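Local coordinates for protein PnpC (Pseudomonas putida, PDB 3N9T) that acts as a hydroxyquinol 1,2-dioxygenase, an iron(III)-dependent enzyme of the intradiol family that cleaves its aromatic substrate's ring with dioxygen, at residues A[106-111]-A[158-163]; A[150-155]-A[171-176]. One frame throughout, in Å; residues are numbered along the deposited sequence.

Contact 1: residues A[106-111]-A[158-163]; sequences GPFFIE and GMYSGQ. With FE (Fe (III) ion), chain D.
Phe108 and Tyr160 meet ring against ring beside the ferric ion. Their planes are only 21° apart, but with centroids 4.6 Å apart the rings are slid until they barely overlap: the CD2–CE2 edge of Tyr160 lies over the rim of one Phe108 face, with Phe108 CD2 3.4 Å from Tyr160 CE2. Phe108 CB adds a CH-pi contact over the tyrosine face, 4.0 Å from the Tyr160 ring centroid and close to its normal. Tyr160 OH binds the iron at 2.0 Å, and a water oxygen lies 2.1 Å from the metal. Tyr194, His218 and His220 are the other protein ligands, a two-tyrosine, two-histidine set characteristic of intradiol dioxygenases.

With Phe108 CG anti to its carbonyl carbon (chi1 -67°), the ring is swung across the tyrosine, while Pro107 CG sits over the centre of the opposite face of the Phe108 ring. Gln163 NE2 comes within 3.1 Å of Phe108 CZ, the amide plane turned 48° from the ring. Gln163 OE1 accepts Tyr160 N at 2.7 Å on an in-plane lone pair. One amide thus packs on Phe108 and holds the tyrosine backbone. Replacing Phe108 with alanine is likely to open a gap against Tyr160 and Gln163 NE2.

Further out, Ile110 CD1 rests 3.5 Å from Ser161 O, just before the cis peptide leading into Gly162. Arg173 ties both segments, hydrogen-bonding Phe108 O and probably Ser161 O. Tyr160, held by the metal at its oxygen and by Phe108 on a ring face, is consistent with a fixed direction for the oxygen-to-iron bond.

Contact 2: residues A[150-155]-A[171-176]; sequences DVWQTA and NLRGRY
Arg175 grips Asp150 side-on with NE and NH2: Asp150 OD1 takes Arg175 NE at 2.8 Å and Asp150 OD2 takes Arg175 NH2 at 3.0 Å. Both bonds are nearly straight, and the carboxylate and guanidinium lie 25° from coplanar. A bend at chi3 (-81°) turns the arginine's head back along the aspartate, fixing both flat groups in a two-point salt bridge. Next, Val151 and Gly174 form a hydrogen-bonded antiparallel pair, with Val151 N to Gly174 O at 2.9 Å and the return bond from Gly174 N to Val151 O at 3.1 Å. On this face Val151 CG2 meets Tyr176 CE1 at 3.8 Å; a side chain at Gly174 would clash with that tyrosine ring.

These two strands, antiparallel with N-to-C directions differing by 158°, belong to the beta-sheet core of the intradiol dioxygenase catalytic domain, where strand 148-152 also pairs with 214-224.

Trp152 returns to the Asp150 face. Its CB approaches Arg173 NH1 at 3.5 Å, on a guanidinium engaged by the carbonyls of Phe108 and Ser161, and its ring stacks on iron ligand His220. Gln153 N donates to Leu172 O at 3.2 Å, while its CG packs on Leu172 CB; its amide is held by Thr188 and Thr189. Finally, Leu172 CD1 slots against Ala155 CA, 3.5 Å away.

Overall arrangement
The centres of contacts 1 and 2 lie about 9 Å apart, on the same side of the chain's centre and in the catalytic dioxygenase domain. Their segments alternate along the chain: 106-111, 150-155, 158-163, then 171-176. Contact 2 joins two neighbouring strands of the sheet, whereas contact 1 brings the loop between those strands against the loop preceding strand 129-138. The two touch directly: Ser161 OG lies 2.8 Å from Asn171 O, a probable hydrogen bond, and Tyr160 CE2 packs 3.0 Å from Thr154 CG2. The iron is thus held between strand 214-224 of the sheet, which gives His218 and His220, and the loop that gives Tyr160.

Contact 1: residues A[106-111]-A[158-163]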
loop_
_atom_site.group_PDB
_atom_site.type_symbol
_atom_site.label_atom_id
_atom_site.label_comp_id
_atom_site.label_asym_id
_atom_site.label_seq_id
_atom_site.Cartn_x
_atom_site.Cartn_y
_atom_site.Cartn_z
ATOM N N GLY A 106 7.430 -6.283 -18.249
ATOM C CA GLY A 106 6.039 -5.933 -18.577
ATOM C C GLY A 106 5.116 -7.158 -18.404
ATOM O O GLY A 106 5.554 -8.264 -18.011
ATOM N N PRO A 107 3.814 -6.978 -18.672
ATOM C CA PRO A 107 2.914 -8.102 -18.430
ATOM C C PRO A 107 2.683 -8.937 -19.700
ATOM O O PRO A 107 1.927 -9.928 -19.649
ATOM C CB PRO A 107 1.614 -7.403 -18.048
ATOM C CG PRO A 107 1.621 -6.169 -18.915
ATOM C CD PRO A 107 3.094 -5.780 -19.123
ATOM N N PHE A 108 3.355 -8.573 -20.804
ATOM C CA PHE A 108 2.936 -9.044 -22.101
ATOM C C PHE A 108 3.714 -10.181 -22.811
ATOM O O PHE A 108 3.408 -10.511 -23.976
ATOM C CB PHE A 108 2.785 -7.848 -23.013
ATOM C CG PHE A 108 1.670 -6.936 -22.613
ATOM C CD1 PHE A 108 0.369 -7.450 -22.389
ATOM C CD2 PHE A 108 1.906 -5.543 -22.458
ATOM C CE1 PHE A 108 -0.686 -6.595 -22.024
ATOM C CE2 PHE A 108 0.840 -4.658 -22.124
ATOM C CZ PHE A 108 -0.446 -5.179 -21.885
ATOM N N PHE A 109 4.684 -10.774 -22.135
ATOM C CA PHE A 109 5.415 -11.867 -22.757
ATOM C C PHE A 109 4.513 -13.110 -22.893
ATOM O O PHE A 109 3.750 -13.440 -21.970
ATOM C CB PHE A 109 6.693 -12.224 -21.997
ATOM C CG PHE A 109 7.381 -13.422 -22.563
ATOM C CD1 PHE A 109 8.049 -13.332 -23.814
ATOM C CD2 PHE A 109 7.319 -14.660 -21.916
ATOM C CE1 PHE A 109 8.647 -14.455 -24.400
ATOM C CE2 PHE A 109 7.938 -15.803 -22.506
ATOM C CZ PHE A 109 8.609 -15.681 -23.750
ATOM N N ILE A 110 4.583 -13.797 -24.036
ATOM C CA ILE A 110 3.880 -15.075 -24.167
ATOM C C ILE A 110 4.874 -16.173 -24.556
ATOM O O ILE A 110 5.670 -15.978 -25.487
ATOM C CB ILE A 110 2.690 -15.013 -25.175
ATOM C CG1 ILE A 110 1.668 -13.968 -24.739
ATOM C CG2 ILE A 110 1.970 -16.393 -25.290
ATOM C CD1 ILE A 110 0.607 -13.687 -25.808
ATOM N N GLU A 111 4.848 -17.278 -23.804
ATOM C CA GLU A 111 5.454 -18.568 -24.204
ATOM C C GLU A 111 5.009 -19.228 -25.515
ATOM O O GLU A 111 3.845 -19.105 -25.989
ATOM C CB GLU A 111 5.240 -19.629 -23.104
ATOM C CG GLU A 111 5.765 -19.217 -21.779
ATOM C CD GLU A 111 7.177 -19.686 -21.571
ATOM O OE1 GLU A 111 7.959 -19.705 -22.554
ATOM O OE2 GLU A 111 7.486 -20.055 -20.411
ATOM N N GLY A 158 -1.856 -0.471 -30.789
ATOM C CA GLY A 158 -1.369 -0.360 -29.406
ATOM C C GLY A 158 -1.729 -1.575 -28.575
ATOM O O GLY A 158 -1.706 -1.515 -27.335
ATOM N N MET A 159 -2.076 -2.700 -29.234
ATOM C CA MET A 159 -2.274 -3.957 -28.495
ATOM C C MET A 159 -1.257 -5.042 -28.863
ATOM O O MET A 159 -0.862 -5.133 -30.008
ATOM C CB MET A 159 -3.687 -4.504 -28.697
ATOM C CG MET A 159 -4.650 -4.088 -27.584
ATOM S SD MET A 159 -6.377 -4.409 -27.994
ATOM C CE MET A 159 -6.690 -3.105 -29.197
ATOM N N TYR A 160 -0.837 -5.832 -27.874
ATOM C CA TYR A 160 -0.057 -7.059 -28.137
ATOM C C TYR A 160 -1.015 -8.190 -28.572
ATOM O O TYR A 160 -2.143 -8.259 -28.083
ATOM C CB TYR A 160 0.714 -7.480 -26.910
ATOM C CG TYR A 160 1.765 -6.448 -26.565
ATOM C CD1 TYR A 160 3.075 -6.606 -26.987
ATOM C CD2 TYR A 160 1.430 -5.290 -25.839
ATOM C CE1 TYR A 160 4.059 -5.641 -26.675
ATOM C CE2 TYR A 160 2.407 -4.306 -25.538
ATOM C CZ TYR A 160 3.709 -4.490 -25.975
ATOM O OH TYR A 160 4.659 -3.523 -25.737
ATOM N N SER A 161 -0.582 -9.055 -29.496
ATOM C CA SER A 161 -1.346 -10.274 -29.799
ATOM C C SER A 161 -1.163 -11.118 -28.545
ATOM O O SER A 161 -0.255 -10.875 -27.769
ATOM C CB SER A 161 -0.723 -10.988 -31.029
ATOM O OG SER A 161 0.614 -11.436 -30.788
ATOM N N GLY A 162 -2.077 -12.022 -28.216
ATOM C CA GLY A 162 -3.455 -11.784 -28.268
ATOM C C GLY A 162 -3.785 -11.397 -26.826
ATOM O O GLY A 162 -4.647 -12.018 -26.193
ATOM N N GLN A 163 -3.037 -10.420 -26.275
ATOM C CA GLN A 163 -3.630 -9.501 -25.297
ATOM C C GLN A 163 -4.901 -9.113 -26.057
ATOM O O GLN A 163 -5.997 -9.107 -25.495
ATOM C CB GLN A 163 -2.754 -8.258 -25.047
ATOM C CG GLN A 163 -3.610 -7.010 -24.759
ATOM C CD GLN A 163 -2.829 -5.693 -24.598
ATOM O OE1 GLN A 163 -2.042 -5.265 -25.472
ATOM N NE2 GLN A 163 -3.094 -5.019 -23.489
HETATM FE FE FE D . 5.614 -3.028 -24.087
HETATM O O HOH W 1 5.189 -3.803 -22.156
#

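Contact 2: residues A[150-155]-A[171-176]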
loop_
_atom_site.group_PDB
_atom_site.type_symbol
_atom_site.label_atom_id
_atom_site.label_comp_id
_atom_site.label_asym_id
_atom_site.label_seq_id
_atom_site.Cartn_x
_atom_site.Cartn_y
_atom_site.Cartn_z
ATOM N N ASP A 150 14.031 -13.540 -27.783
ATOM C CA ASP A 150 12.550 -13.569 -27.813
ATOM C C ASP A 150 12.128 -12.142 -27.891
ATOM O O ASP A 150 12.521 -11.341 -27.012
ATOM C CB ASP A 150 11.982 -14.144 -26.498
ATOM C CG ASP A 150 12.175 -15.676 -26.396
ATOM O OD1 ASP A 150 11.828 -16.374 -27.356
ATOM O OD2 ASP A 150 12.704 -16.138 -25.368
ATOM N N VAL A 151 11.318 -11.802 -28.892
ATOM C CA VAL A 151 10.948 -10.376 -29.076
ATOM C C VAL A 151 9.452 -10.263 -29.192
ATOM O O VAL A 151 8.808 -11.168 -29.700
ATOM C CB VAL A 151 11.614 -9.736 -30.325
ATOM C CG1 VAL A 151 13.101 -9.864 -30.169
ATOM C CG2 VAL A 151 11.182 -10.468 -31.648
ATOM N N TRP A 152 8.908 -9.127 -28.748
ATOM C CA TRP A 152 7.472 -8.877 -28.876
ATOM C C TRP A 152 7.237 -7.332 -28.862
ATOM O O TRP A 152 8.035 -6.537 -28.292
ATOM C CB TRP A 152 6.677 -9.678 -27.801
ATOM C CG TRP A 152 6.863 -9.289 -26.334
ATOM C CD1 TRP A 152 5.992 -8.531 -25.539
ATOM C CD2 TRP A 152 8.002 -9.618 -25.478
ATOM N NE1 TRP A 152 6.534 -8.423 -24.231
ATOM C CE2 TRP A 152 7.740 -9.081 -24.182
ATOM C CE3 TRP A 152 9.199 -10.352 -25.688
ATOM C CZ2 TRP A 152 8.676 -9.176 -23.108
ATOM C CZ3 TRP A 152 10.110 -10.470 -24.641
ATOM C CH2 TRP A 152 9.847 -9.854 -23.355
ATOM N N GLN A 153 6.172 -6.909 -29.520
ATOM C CA GLN A 153 5.836 -5.495 -29.630
ATOM C C GLN A 153 4.333 -5.366 -29.910
ATOM O O GLN A 153 3.683 -6.340 -30.350
ATOM C CB GLN A 153 6.602 -4.859 -30.787
ATOM C CG GLN A 153 6.300 -5.359 -32.154
ATOM C CD GLN A 153 7.004 -4.518 -33.248
ATOM O OE1 GLN A 153 8.130 -4.811 -33.595
ATOM N NE2 GLN A 153 6.351 -3.455 -33.745
ATOM N N THR A 154 3.779 -4.174 -29.665
ATOM C CA THR A 154 2.348 -3.942 -29.955
ATOM C C THR A 154 2.131 -3.801 -31.425
ATOM O O THR A 154 3.068 -3.513 -32.179
ATOM C CB THR A 154 1.816 -2.628 -29.378
ATOM O OG1 THR A 154 2.725 -1.583 -29.727
ATOM C CG2 THR A 154 1.648 -2.699 -27.908
ATOM N N ALA A 155 0.878 -4.015 -31.851
ATOM C CA ALA A 155 0.499 -3.688 -33.227
ATOM C C ALA A 155 0.262 -2.161 -33.318
ATOM O O ALA A 155 0.391 -1.463 -32.293
ATOM C CB ALA A 155 -0.762 -4.455 -33.589
ATOM N N ASN A 171 1.650 -12.968 -34.138
ATOM C CA ASN A 171 1.870 -11.688 -34.743
ATOM C C ASN A 171 2.813 -10.854 -33.872
ATOM O O ASN A 171 2.614 -10.745 -32.680
ATOM C CB ASN A 171 0.567 -10.937 -34.834
ATOM C CG ASN A 171 0.697 -9.669 -35.614
ATOM O OD1 ASN A 171 1.311 -9.628 -36.679
ATOM N ND2 ASN A 171 0.046 -8.624 -35.114
ATOM N N LEU A 172 3.804 -10.267 -34.513
ATOM C CA LEU A 172 4.754 -9.343 -33.843
ATOM C C LEU A 172 5.326 -9.979 -32.616
ATOM O O LEU A 172 5.683 -9.284 -31.653
ATOM C CB LEU A 172 4.050 -8.000 -33.543
ATOM C CG LEU A 172 3.714 -7.193 -34.838
ATOM C CD1 LEU A 172 2.816 -6.019 -34.509
ATOM C CD2 LEU A 172 4.937 -6.711 -35.652
ATOM N N ARG A 173 5.450 -11.317 -32.650
ATOM C CA ARG A 173 6.277 -12.051 -31.671
ATOM C C ARG A 173 7.146 -13.050 -32.409
ATOM O O ARG A 173 6.781 -13.543 -33.508
ATOM C CB ARG A 173 5.441 -12.771 -30.603
ATOM C CG ARG A 173 4.358 -11.944 -29.949
ATOM C CD ARG A 173 3.446 -12.794 -29.052
ATOM N NE ARG A 173 2.548 -11.883 -28.328
ATOM C CZ ARG A 173 2.840 -11.321 -27.162
ATOM N NH1 ARG A 173 4.022 -11.565 -26.574
ATOM N NH2 ARG A 173 1.963 -10.480 -26.596
ATOM N N GLY A 174 8.331 -13.304 -31.868
ATOM C CA GLY A 174 9.170 -14.368 -32.442
ATOM C C GLY A 174 10.369 -14.701 -31.591
ATOM O O GLY A 174 10.831 -13.859 -30.814
ATOM N N ARG A 175 10.951 -15.875 -31.846
ATOM C CA ARG A 175 12.204 -16.259 -31.212
ATOM C C ARG A 175 13.227 -16.346 -32.322
ATOM O O ARG A 175 13.181 -17.264 -33.141
ATOM C CB ARG A 175 12.055 -17.646 -30.565
ATOM C CG ARG A 175 13.390 -18.226 -30.224
ATOM C CD ARG A 175 13.231 -19.349 -29.199
ATOM N NE ARG A 175 13.101 -18.844 -27.826
ATOM C CZ ARG A 175 13.381 -19.593 -26.775
ATOM N NH1 ARG A 175 13.790 -20.836 -26.991
ATOM N NH2 ARG A 175 13.293 -19.111 -25.540
ATOM N N TYR A 176 14.138 -15.395 -32.351
ATOM C CA TYR A 176 15.225 -15.318 -33.346
ATOM C C TYR A 176 16.575 -15.765 -32.747
ATOM O O TYR A 176 16.685 -15.958 -31.498
ATOM C CB TYR A 176 15.335 -13.845 -33.784
ATOM C CG TYR A 176 14.159 -13.350 -34.617
ATOM C CD1 TYR A 176 12.955 -12.952 -34.014
ATOM C CD2 TYR A 176 14.260 -13.284 -36.000
ATOM C CE1 TYR A 176 11.861 -12.488 -34.769
ATOM C CE2 TYR A 176 13.178 -12.819 -36.788
ATOM C CZ TYR A 176 12.022 -12.417 -36.167
ATOM O OH TYR A 176 11.029 -11.916 -36.908
HETATM O O HOH W 2 2.397 -8.795 -30.265
#